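Local coordinates for protein tryptophanyl-tRNA synthetase (PDB 3HV0) that probably joins L-tryptophan to its cognate tRNA at the expense of ATP, as a class I aminoacyl-tRNA synthetase, this chain being the C-terminal part with the catalytic core, at residues K100-Q103 with D104-V108; H48-R52 with R53-L57; C145-P149 with E150-I154; I369-D372 with V373-K376. All coordinates share one frame; numbering follows the deposited sequence.

Contact 1: K100-Q103 with D104-V108; sequences KYLQ and DTFKV
Lys100 sends CG away from its backbone N (chi1 -162°) and then bends at chi2 and chi4, which brings its ammonium back to the carboxylate of Asp104, whose own CG stands beside its backbone N. The pair is an i to i+4 salt bridge on the last turns of helix 93-106, the helix of the beta-alpha-beta unit that links strands 76-81 and 110-114 in the class I synthetase core. NZ lies 2.7 Å from Asp104 OD1, on the syn lone pair of that oxygen, and a weak bond reaches OD2 as well; the lysine aliphatic chain crosses the carboxylate at a slant, with CD and CE close to OD2. NZ also bonds to Gly146 O, outside the pair, so the ammonium ties the helix to the loop that follows helix 128-143. One residue further along, Thr105 OG1 lies 2.8 Å from Tyr101 O, although Gln45 OE1 competes for the hydroxyl proton. The same OG1 sits over one face of the Tyr101 ring, 3.0 Å above its plane and displaced toward CE1. His48 also meets this ring. Gln103, extended beyond CG, delivers its amide NE2 to Thr152 OG1, while its CG comes 3.4 Å from Val108 O. The helix runs out at Lys107, which has positive phi and gives only a weak bond from its N to Gln103 O. On the buried flank Leu102 and Phe106 point the same way, and Leu102 CD2 meets the Phe106 ring at its edge, in plane, 3.9 Å from CE1.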
loop_
_atom_site.group_PDB
_atom_site.type_symbol
_atom_site.label_atom_id
_atom_site.label_comp_id
_atom_site.label_asym_id
_atom_site.label_seq_id
_atom_site.Cartn_x
_atom_site.Cartn_y
_atom_site.Cartn_z
ATOM N N LYS A 100 26.763 -8.485 -7.036
ATOM C CA LYS A 100 27.141 -9.871 -7.314
ATOM C C LYS A 100 28.498 -10.121 -6.663
ATOM O O LYS A 100 28.694 -11.119 -5.991
ATOM C CB LYS A 100 27.215 -10.119 -8.833
ATOM C CG LYS A 100 27.183 -11.588 -9.266
ATOM C CD LYS A 100 28.560 -12.086 -9.657
ATOM C CE LYS A 100 28.584 -13.603 -10.009
ATOM N NZ LYS A 100 28.043 -14.464 -8.906
ATOM N N TYR A 101 29.413 -9.178 -6.846
ATOM C CA TYR A 101 30.734 -9.282 -6.251
ATOM C C TYR A 101 30.602 -9.376 -4.719
ATOM O O TYR A 101 31.282 -10.190 -4.073
ATOM C CB TYR A 101 31.624 -8.097 -6.646
ATOM C CG TYR A 101 32.709 -7.847 -5.650
ATOM C CD1 TYR A 101 33.858 -8.640 -5.633
ATOM C CD2 TYR A 101 32.578 -6.846 -4.685
ATOM C CE1 TYR A 101 34.864 -8.429 -4.698
ATOM C CE2 TYR A 101 33.575 -6.630 -3.740
ATOM C CZ TYR A 101 34.713 -7.432 -3.752
ATOM O OH TYR A 101 35.707 -7.206 -2.835
ATOM N N LEU A 102 29.721 -8.549 -4.147
ATOM C CA LEU A 102 29.512 -8.592 -2.707
ATOM C C LEU A 102 28.872 -9.918 -2.265
ATOM O O LEU A 102 29.134 -10.408 -1.175
ATOM C CB LEU A 102 28.649 -7.429 -2.253
ATOM C CG LEU A 102 29.228 -6.018 -2.354
ATOM C CD1 LEU A 102 28.086 -5.013 -2.152
ATOM C CD2 LEU A 102 30.350 -5.806 -1.365
ATOM N N GLN A 103 28.019 -10.480 -3.110
ATOM C CA GLN A 103 27.376 -11.739 -2.807
ATOM C C GLN A 103 28.391 -12.865 -2.892
ATOM O O GLN A 103 28.365 -13.770 -2.096
ATOM C CB GLN A 103 26.201 -12.007 -3.751
ATOM C CG GLN A 103 25.340 -13.213 -3.341
ATOM C CD GLN A 103 24.252 -13.545 -4.351
ATOM O OE1 GLN A 103 24.523 -13.717 -5.540
ATOM N NE2 GLN A 103 23.021 -13.656 -3.879
ATOM N N ASP A 104 29.292 -12.795 -3.861
ATOM C CA ASP A 104 30.319 -13.810 -4.027
ATOM C C ASP A 104 31.342 -13.724 -2.903
ATOM O O ASP A 104 31.916 -14.733 -2.504
ATOM C CB ASP A 104 31.053 -13.619 -5.359
ATOM C CG ASP A 104 30.154 -13.764 -6.556
ATOM O OD1 ASP A 104 29.015 -14.271 -6.426
ATOM O OD2 ASP A 104 30.595 -13.357 -7.647
ATOM N N THR A 105 31.591 -12.508 -2.425
ATOM C CA THR A 105 32.666 -12.263 -1.472
ATOM C C THR A 105 32.204 -12.596 -0.072
ATOM O O THR A 105 32.914 -13.265 0.654
ATOM C CB THR A 105 33.144 -10.809 -1.527
ATOM O OG1 THR A 105 33.785 -10.572 -2.788
ATOM C CG2 THR A 105 34.143 -10.527 -0.426
ATOM N N PHE A 106 30.997 -12.147 0.295
ATOM C CA PHE A 106 30.460 -12.404 1.644
ATOM C C PHE A 106 29.623 -13.678 1.738
ATOM O O PHE A 106 29.415 -14.195 2.834
ATOM C CB PHE A 106 29.658 -11.200 2.147
ATOM C CG PHE A 106 30.504 -10.001 2.428
ATOM C CD1 PHE A 106 30.449 -8.889 1.610
ATOM C CD2 PHE A 106 31.386 -10.002 3.494
ATOM C CE1 PHE A 106 31.236 -7.783 1.859
ATOM C CE2 PHE A 106 32.191 -8.892 3.750
ATOM C CZ PHE A 106 32.119 -7.784 2.923
ATOM N N LYS A 107 29.146 -14.166 0.593
ATOM C CA LYS A 107 28.322 -15.377 0.523
ATOM C C LYS A 107 27.007 -15.171 1.300
ATOM O O LYS A 107 26.581 -16.025 2.067
ATOM C CB LYS A 107 29.110 -16.578 1.058
ATOM C CG LYS A 107 29.015 -17.840 0.195
ATOM C CD LYS A 107 28.629 -19.120 0.992
ATOM C CE LYS A 107 29.832 -20.035 1.338
ATOM N NZ LYS A 107 30.332 -19.862 2.732
ATOM N N VAL A 108 26.359 -14.028 1.107
ATOM C CA VAL A 108 25.183 -13.713 1.901
ATOM C C VAL A 108 23.949 -13.709 1.032
ATOM O O VAL A 108 24.073 -13.656 -0.175
ATOM C CB VAL A 108 25.332 -12.363 2.596
ATOM C CG1 VAL A 108 26.467 -12.440 3.653
ATOM C CG2 VAL A 108 25.538 -11.232 1.557
#

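Contact 2: H48-R52 with R53-L57; sequences HHFFR and RNIFL
Phe50 O is gripped by two backbone amides, Ile55 N and Phe56 N, each 3.0 Å away and arriving from opposite faces of the carbonyl plane. Asn54, with positive phi, turns the chain so that both can converge on this oxygen, and Asn54 N itself bonds to Phe51 O from above that carbonyl's plane. The Phe50 side chain is wedged against the residues that follow: its CB lies 3.8 Å from Phe56 CD1, at the edge of the Phe56 ring, and 3.9 Å from Ile55 CB. Phe98 of helix 93-106 stacks on the Phe56 ring and also touches Phe50. Arg53 bends at chi2 (-86°), which brings one face of its guanidinium to CD2 of His49, 4.1 Å from Arg53 NH1, the two planes 41° apart. The neighbouring Arg52 guanidinium stands almost perpendicular to that of Arg53; their NH2 atoms are 3.9 Å apart, and Asp327 forms salt bridges with both, drawing the two guanidinium groups to one carboxylate. At the other end His48 ND1 accepts from Phe50 N. A capping bond at the start and a Schellman motif at the end thus enclose the short, weakly bonded helix at about 49-52 before strand 56-60.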
loop_
_atom_site.group_PDB
_atom_site.type_symbol
_atom_site.label_atom_id
_atom_site.label_comp_id
_atom_site.label_asym_id
_atom_site.label_seq_id
_atom_site.Cartn_x
_atom_site.Cartn_y
_atom_site.Cartn_z
ATOM N N HIS A 48 37.092 -5.489 -5.282
ATOM C CA HIS A 48 36.524 -5.139 -6.559
ATOM C C HIS A 48 37.017 -3.760 -6.942
ATOM O O HIS A 48 37.133 -2.881 -6.088
ATOM C CB HIS A 48 35.015 -5.141 -6.486
ATOM C CG HIS A 48 34.351 -5.183 -7.818
ATOM N ND1 HIS A 48 34.030 -4.046 -8.525
ATOM C CD2 HIS A 48 33.932 -6.225 -8.570
ATOM C CE1 HIS A 48 33.425 -4.384 -9.650
ATOM N NE2 HIS A 48 33.360 -5.703 -9.706
ATOM N N HIS A 49 37.320 -3.573 -8.223
ATOM C CA HIS A 49 37.859 -2.302 -8.688
ATOM C C HIS A 49 36.922 -1.082 -8.514
ATOM O O HIS A 49 37.421 0.033 -8.442
ATOM C CB HIS A 49 38.400 -2.412 -10.132
ATOM C CG HIS A 49 37.370 -2.796 -11.149
ATOM N ND1 HIS A 49 37.009 -4.104 -11.384
ATOM C CD2 HIS A 49 36.629 -2.041 -11.992
ATOM C CE1 HIS A 49 36.087 -4.139 -12.329
ATOM N NE2 HIS A 49 35.844 -2.900 -12.717
ATOM N N PHE A 50 35.604 -1.250 -8.388
ATOM C CA PHE A 50 34.768 -0.069 -8.085
ATOM C C PHE A 50 35.169 0.615 -6.771
ATOM O O PHE A 50 34.763 1.752 -6.498
ATOM C CB PHE A 50 33.261 -0.383 -8.042
ATOM C CG PHE A 50 32.691 -0.854 -9.354
ATOM C CD1 PHE A 50 33.318 -0.579 -10.568
ATOM C CD2 PHE A 50 31.525 -1.584 -9.380
ATOM C CE1 PHE A 50 32.792 -1.039 -11.747
ATOM C CE2 PHE A 50 30.999 -2.024 -10.570
ATOM C CZ PHE A 50 31.633 -1.757 -11.749
ATOM N N PHE A 51 35.937 -0.081 -5.949
ATOM C CA PHE A 51 36.446 0.510 -4.739
ATOM C C PHE A 51 37.631 1.389 -5.097
ATOM O O PHE A 51 37.593 2.601 -4.869
ATOM C CB PHE A 51 36.887 -0.565 -3.761
ATOM C CG PHE A 51 35.760 -1.202 -2.965
ATOM C CD1 PHE A 51 35.062 -0.471 -2.015
ATOM C CD2 PHE A 51 35.466 -2.555 -3.107
ATOM C CE1 PHE A 51 34.098 -1.062 -1.253
ATOM C CE2 PHE A 51 34.497 -3.145 -2.342
ATOM C CZ PHE A 51 33.818 -2.401 -1.417
ATOM N N ARG A 52 38.661 0.775 -5.687
ATOM C CA ARG A 52 39.896 1.468 -6.086
ATOM C C ARG A 52 39.638 2.727 -6.915
ATOM O O ARG A 52 40.296 3.742 -6.726
ATOM C CB ARG A 52 40.826 0.539 -6.892
ATOM C CG ARG A 52 41.009 -0.862 -6.293
ATOM C CD ARG A 52 42.276 -1.564 -6.814
ATOM N NE ARG A 52 42.252 -1.775 -8.266
ATOM C CZ ARG A 52 41.689 -2.812 -8.904
ATOM N NH1 ARG A 52 41.055 -3.785 -8.243
ATOM N NH2 ARG A 52 41.761 -2.874 -10.235
ATOM N N ARG A 53 38.681 2.660 -7.831
ATOM C CA ARG A 53 38.440 3.756 -8.764
ATOM C C ARG A 53 37.460 4.792 -8.188
ATOM O O ARG A 53 37.107 5.749 -8.868
ATOM C CB ARG A 53 37.890 3.215 -10.097
ATOM C CG ARG A 53 38.579 1.974 -10.675
ATOM C CD ARG A 53 39.763 2.318 -11.514
ATOM N NE ARG A 53 40.524 1.141 -11.961
ATOM C CZ ARG A 53 40.218 0.380 -13.013
ATOM N NH1 ARG A 53 39.127 0.632 -13.757
ATOM N NH2 ARG A 53 41.004 -0.644 -13.320
ATOM N N ASN A 54 37.013 4.581 -6.951
ATOM C CA ASN A 54 36.013 5.453 -6.275
ATOM C C ASN A 54 34.699 5.610 -7.053
ATOM O O ASN A 54 34.126 6.697 -7.144
ATOM C CB ASN A 54 36.610 6.833 -5.921
ATOM C CG ASN A 54 37.912 6.728 -5.120
ATOM O OD1 ASN A 54 37.976 6.058 -4.094
ATOM N ND2 ASN A 54 38.953 7.384 -5.600
ATOM N N ILE A 55 34.231 4.497 -7.601
ATOM C CA ILE A 55 32.949 4.427 -8.285
ATOM C C ILE A 55 31.889 4.194 -7.222
ATOM O O ILE A 55 30.830 4.799 -7.258
ATOM C CB ILE A 55 32.888 3.258 -9.315
ATOM C CG1 ILE A 55 33.988 3.373 -10.373
ATOM C CG2 ILE A 55 31.501 3.202 -9.983
ATOM C CD1 ILE A 55 33.728 4.390 -11.450
ATOM N N PHE A 56 32.166 3.260 -6.320
ATOM C CA PHE A 56 31.504 3.209 -5.025
ATOM C C PHE A 56 32.435 3.942 -4.083
ATOM O O PHE A 56 33.487 3.409 -3.689
ATOM C CB PHE A 56 31.252 1.770 -4.557
ATOM C CG PHE A 56 29.984 1.181 -5.089
ATOM C CD1 PHE A 56 29.964 0.524 -6.312
ATOM C CD2 PHE A 56 28.793 1.328 -4.395
ATOM C CE1 PHE A 56 28.772 0.004 -6.813
ATOM C CE2 PHE A 56 27.611 0.806 -4.887
ATOM C CZ PHE A 56 27.602 0.135 -6.094
ATOM N N LEU A 57 32.075 5.184 -3.765
ATOM C CA LEU A 57 32.957 6.080 -3.015
ATOM C C LEU A 57 32.497 6.370 -1.589
ATOM O O LEU A 57 33.265 6.890 -0.797
ATOM C CB LEU A 57 33.129 7.405 -3.755
ATOM C CG LEU A 57 31.931 8.187 -4.311
ATOM C CD1 LEU A 57 30.588 7.770 -3.764
ATOM C CD2 LEU A 57 32.112 9.669 -4.100
#

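Contact 3: C145-P149 with E150-I154; sequences CGFDP and ELTFI
The chain turns sharply at Pro149-Glu150, both near helical backbone angles, and Leu151 N closes the turn onto Asp148 O at 3.1 Å before strand 152-156 sets off. That carbonyl oxygen also receives the hydroxyl of Thr152, with OG1 2.7 Å away; the two donors come from opposite faces of its plane, and each lies well out of it. Thr152 is placed for this by a chi1 of -53°, which sets OG1 beside the backbone N and leaves it 3.6 Å from Phe147 CB. Gln103 NE2 is a further hydrogen-bond partner of OG1, bringing in helix 93-106. The Asp148 side chain adds a bond to the same turn: OD1 accepts from Glu150 N at 2.9 Å, an Asx turn in which the amide meets the carboxylate from above its plane, 45° out of it. The turn is the link by which the chain leaves helix 128-143 and enters strand 152-156, the outermost strand on that side within this chain, beside 110-114 in the parallel part of the Rossmann-type core. The Glu150 side chain crosses that of Asp148 at a slant, with the two carboxylate planes 47° apart. Glu150 OE1 ends 3.5 Å from Asp148 OD1, a like-charged approach that could raise the proton affinity of either group.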
loop_
_atom_site.group_PDB
_atom_site.type_symbol
_atom_site.label_atom_id
_atom_site.label_comp_id
_atom_site.label_asym_id
_atom_site.label_seq_id
_atom_site.Cartn_x
_atom_site.Cartn_y
_atom_site.Cartn_z
ATOM N N CYS A 145 23.323 -11.324 -14.758
ATOM C CA CYS A 145 24.569 -10.918 -14.093
ATOM C C CYS A 145 25.234 -12.051 -13.293
ATOM O O CYS A 145 26.319 -11.877 -12.725
ATOM C CB CYS A 145 24.305 -9.733 -13.157
ATOM S SG CYS A 145 23.628 -8.175 -13.942
ATOM N N GLY A 146 24.573 -13.203 -13.215
ATOM C CA GLY A 146 25.153 -14.390 -12.589
ATOM C C GLY A 146 24.935 -14.536 -11.096
ATOM O O GLY A 146 25.754 -15.144 -10.408
ATOM N N PHE A 147 23.823 -14.007 -10.589
ATOM C CA PHE A 147 23.466 -14.184 -9.186
ATOM C C PHE A 147 23.125 -15.642 -8.917
ATOM O O PHE A 147 22.655 -16.345 -9.809
ATOM C CB PHE A 147 22.267 -13.333 -8.806
ATOM C CG PHE A 147 22.524 -11.859 -8.866
ATOM C CD1 PHE A 147 21.931 -11.075 -9.850
ATOM C CD2 PHE A 147 23.336 -11.247 -7.931
ATOM C CE1 PHE A 147 22.164 -9.701 -9.909
ATOM C CE2 PHE A 147 23.576 -9.880 -7.982
ATOM C CZ PHE A 147 22.974 -9.103 -8.983
ATOM N N ASP A 148 23.354 -16.078 -7.679
ATOM C CA ASP A 148 23.044 -17.449 -7.257
ATOM C C ASP A 148 21.585 -17.486 -6.814
ATOM O O ASP A 148 21.213 -16.735 -5.923
ATOM C CB ASP A 148 23.977 -17.862 -6.109
ATOM C CG ASP A 148 23.863 -19.331 -5.732
ATOM O OD1 ASP A 148 22.846 -19.996 -6.061
ATOM O OD2 ASP A 148 24.816 -19.828 -5.082
ATOM N N PRO A 149 20.760 -18.359 -7.431
ATOM C CA PRO A 149 19.348 -18.474 -7.056
ATOM C C PRO A 149 19.118 -19.034 -5.655
ATOM O O PRO A 149 18.090 -18.743 -5.045
ATOM C CB PRO A 149 18.774 -19.420 -8.115
ATOM C CG PRO A 149 19.902 -20.169 -8.592
ATOM C CD PRO A 149 21.070 -19.243 -8.567
ATOM N N GLU A 150 20.065 -19.816 -5.151
ATOM C CA GLU A 150 19.994 -20.305 -3.776
ATOM C C GLU A 150 20.239 -19.192 -2.750
ATOM O O GLU A 150 19.924 -19.363 -1.572
ATOM C CB GLU A 150 20.980 -21.457 -3.564
ATOM C CG GLU A 150 20.514 -22.770 -4.209
ATOM C CD GLU A 150 21.662 -23.741 -4.490
ATOM O OE1 GLU A 150 22.735 -23.280 -4.953
ATOM O OE2 GLU A 150 21.496 -24.966 -4.260
ATOM N N LEU A 151 20.783 -18.058 -3.194
ATOM C CA LEU A 151 21.041 -16.925 -2.307
ATOM C C LEU A 151 20.291 -15.665 -2.684
ATOM O O LEU A 151 20.449 -14.642 -2.013
ATOM C CB LEU A 151 22.544 -16.615 -2.264
ATOM C CG LEU A 151 23.389 -17.504 -1.346
ATOM C CD1 LEU A 151 24.842 -17.081 -1.460
ATOM C CD2 LEU A 151 22.894 -17.442 0.117
ATOM N N THR A 152 19.467 -15.709 -3.730
ATOM C CA THR A 152 18.852 -14.488 -4.243
ATOM C C THR A 152 17.349 -14.600 -4.348
ATOM O O THR A 152 16.849 -15.573 -4.918
ATOM C CB THR A 152 19.376 -14.143 -5.653
ATOM O OG1 THR A 152 20.799 -14.116 -5.638
ATOM C CG2 THR A 152 18.837 -12.783 -6.127
ATOM N N PHE A 153 16.649 -13.575 -3.846
ATOM C CA PHE A 153 15.203 -13.484 -3.944
ATOM C C PHE A 153 14.824 -12.203 -4.672
ATOM O O PHE A 153 15.087 -11.103 -4.203
ATOM C CB PHE A 153 14.546 -13.556 -2.549
ATOM C CG PHE A 153 13.079 -13.245 -2.564
ATOM C CD1 PHE A 153 12.221 -13.972 -3.356
ATOM C CD2 PHE A 153 12.559 -12.191 -1.822
ATOM C CE1 PHE A 153 10.867 -13.666 -3.405
ATOM C CE2 PHE A 153 11.193 -11.891 -1.860
ATOM C CZ PHE A 153 10.355 -12.641 -2.652
ATOM N N ILE A 154 14.204 -12.346 -5.836
ATOM C CA ILE A 154 13.796 -11.203 -6.647
ATOM C C ILE A 154 12.272 -11.140 -6.620
ATOM O O ILE A 154 11.616 -12.183 -6.525
ATOM C CB ILE A 154 14.308 -11.333 -8.097
ATOM C CG1 ILE A 154 15.798 -11.737 -8.087
ATOM C CG2 ILE A 154 14.043 -10.030 -8.899
ATOM C CD1 ILE A 154 16.487 -11.800 -9.470
#

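Contact 4: I369-D372 with V373-K376; sequences INDD and VIAK
Ile369 and Asn370 are still extended when the chain turns into helix 371-378, whose first full turn is closed by Ile374 N on Asn370 O, 3.0 Å and almost straight at 173°. Ala375 N follows on Asp371 O, also at 3.0 Å, whereas the bond from Lys376 N to Asp372 O is weak. Asn370 is the N-cap. Its CG sits between the backbone N and the carbonyl carbon (chi1 53°), which swings the amide over the helix start and puts OD1 2.9 Å from Val373 N, nearly in line with the side-chain C=O. Val373 N also has a weak bond to Asn370 O, so one residue meets this amide with both of its oxygens. The Val373 side chain crosses that of Asn370 at about a right angle, with CG2 3.3 Å from OD1. Just before the cap, Ile369 CG2 touches Val373 CG1 and Ile374 CG1, each at 4.2 Å; the Ile369-Ile374 contact, spanning the N-cap, is a hydrophobic staple. Asp371 and Ile374 run side by side, OD1 near CD1. Ile369 and Ile374 face helix 128-143, where Ile369 rests on Lys140 and Ile143 and Ile374 on Tyr136 and Met139; farther along, helix 371-378 packs on strand 152-156.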
loop_
_atom_site.group_PDB
_atom_site.type_symbol
_atom_site.label_atom_id
_atom_site.label_comp_id
_atom_site.label_asym_id
_atom_site.label_seq_id
_atom_site.Cartn_x
_atom_site.Cartn_y
_atom_site.Cartn_z
ATOM N N ILE A 369 17.750 -17.682 -19.792
ATOM C CA ILE A 369 16.801 -17.335 -18.755
ATOM C C ILE A 369 15.376 -17.528 -19.262
ATOM O O ILE A 369 14.900 -16.775 -20.101
ATOM C CB ILE A 369 17.014 -15.878 -18.287
ATOM C CG1 ILE A 369 18.495 -15.660 -17.986
ATOM C CG2 ILE A 369 16.136 -15.554 -17.082
ATOM C CD1 ILE A 369 18.777 -14.459 -17.158
ATOM N N ASN A 370 14.706 -18.543 -18.724
ATOM C CA ASN A 370 13.309 -18.859 -19.039
ATOM C C ASN A 370 12.439 -18.687 -17.784
ATOM O O ASN A 370 12.960 -18.390 -16.710
ATOM C CB ASN A 370 13.211 -20.286 -19.598
ATOM C CG ASN A 370 13.861 -21.315 -18.691
ATOM O OD1 ASN A 370 13.814 -21.193 -17.472
ATOM N ND2 ASN A 370 14.485 -22.321 -19.282
ATOM N N ASP A 371 11.126 -18.876 -17.918
ATOM C CA ASP A 371 10.200 -18.748 -16.781
ATOM C C ASP A 371 10.515 -19.700 -15.635
ATOM O O ASP A 371 10.204 -19.416 -14.493
ATOM C CB ASP A 371 8.753 -18.968 -17.220
ATOM C CG ASP A 371 8.226 -17.841 -18.065
ATOM O OD1 ASP A 371 8.783 -16.732 -17.967
ATOM O OD2 ASP A 371 7.257 -18.061 -18.827
ATOM N N ASP A 372 11.149 -20.822 -15.935
ATOM C CA ASP A 372 11.524 -21.757 -14.896
ATOM C C ASP A 372 12.674 -21.234 -14.054
ATOM O O ASP A 372 12.742 -21.506 -12.852
ATOM C CB ASP A 372 11.918 -23.102 -15.481
ATOM C CG ASP A 372 11.858 -24.197 -14.461
ATOM O OD1 ASP A 372 10.788 -24.311 -13.808
ATOM O OD2 ASP A 372 12.864 -24.937 -14.315
ATOM N N VAL A 373 13.593 -20.518 -14.696
ATOM C CA VAL A 373 14.708 -19.919 -13.992
ATOM C C VAL A 373 14.197 -18.764 -13.168
ATOM O O VAL A 373 14.534 -18.631 -11.995
ATOM C CB VAL A 373 15.794 -19.447 -14.959
ATOM C CG1 VAL A 373 16.796 -18.588 -14.228
ATOM C CG2 VAL A 373 16.478 -20.653 -15.603
ATOM N N ILE A 374 13.355 -17.942 -13.781
ATOM C CA ILE A 374 12.737 -16.820 -13.078
ATOM C C ILE A 374 12.081 -17.309 -11.802
ATOM O O ILE A 374 12.351 -16.774 -10.739
ATOM C CB ILE A 374 11.714 -16.098 -13.950
ATOM C CG1 ILE A 374 12.447 -15.294 -15.029
ATOM C CG2 ILE A 374 10.845 -15.173 -13.104
ATOM C CD1 ILE A 374 11.560 -14.751 -16.119
ATOM N N ALA A 375 11.262 -18.354 -11.925
ATOM C CA ALA A 375 10.549 -18.998 -10.806
ATOM C C ALA A 375 11.435 -19.305 -9.617
ATOM O O ALA A 375 11.018 -19.106 -8.485
ATOM C CB ALA A 375 9.851 -20.268 -11.280
ATOM N N LYS A 376 12.648 -19.788 -9.853
ATOM C CA LYS A 376 13.584 -20.044 -8.754
ATOM C C LYS A 376 13.933 -18.767 -7.977
ATOM O O LYS A 376 14.108 -18.805 -6.758
ATOM C CB LYS A 376 14.869 -20.701 -9.273
ATOM C CG LYS A 376 14.737 -22.208 -9.488
ATOM C CD LYS A 376 15.904 -22.762 -10.260
ATOM C CE LYS A 376 15.816 -24.267 -10.385
ATOM N NZ LYS A 376 16.921 -24.790 -11.261
#

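Overall arrangement
Along the chain the order is contacts 2, 1, 3, 4. Contacts 1 and 3 are 10 Å apart (all distances between centres) and belong to the same core sheet region: helix 93-106 leads into strand 110-114, beside which strand 152-156 forms the sheet edge, and Lys100 bonds to the loop of contact 3 and Gln103 to the start of its strand. Contact 2, at strand 56-60 of that sheet, lies 16 Å from contact 1, touching it through His48, Phe51 and Tyr101. Contact 4, 11 Å from contact 3, meets it through Pro149 and Lys376, and is 32 Å from contact 2. Helix 93-106 of the Rossmann-type core thus touches contacts 2 and 3, while helix 371-378 packs on strand 152-156.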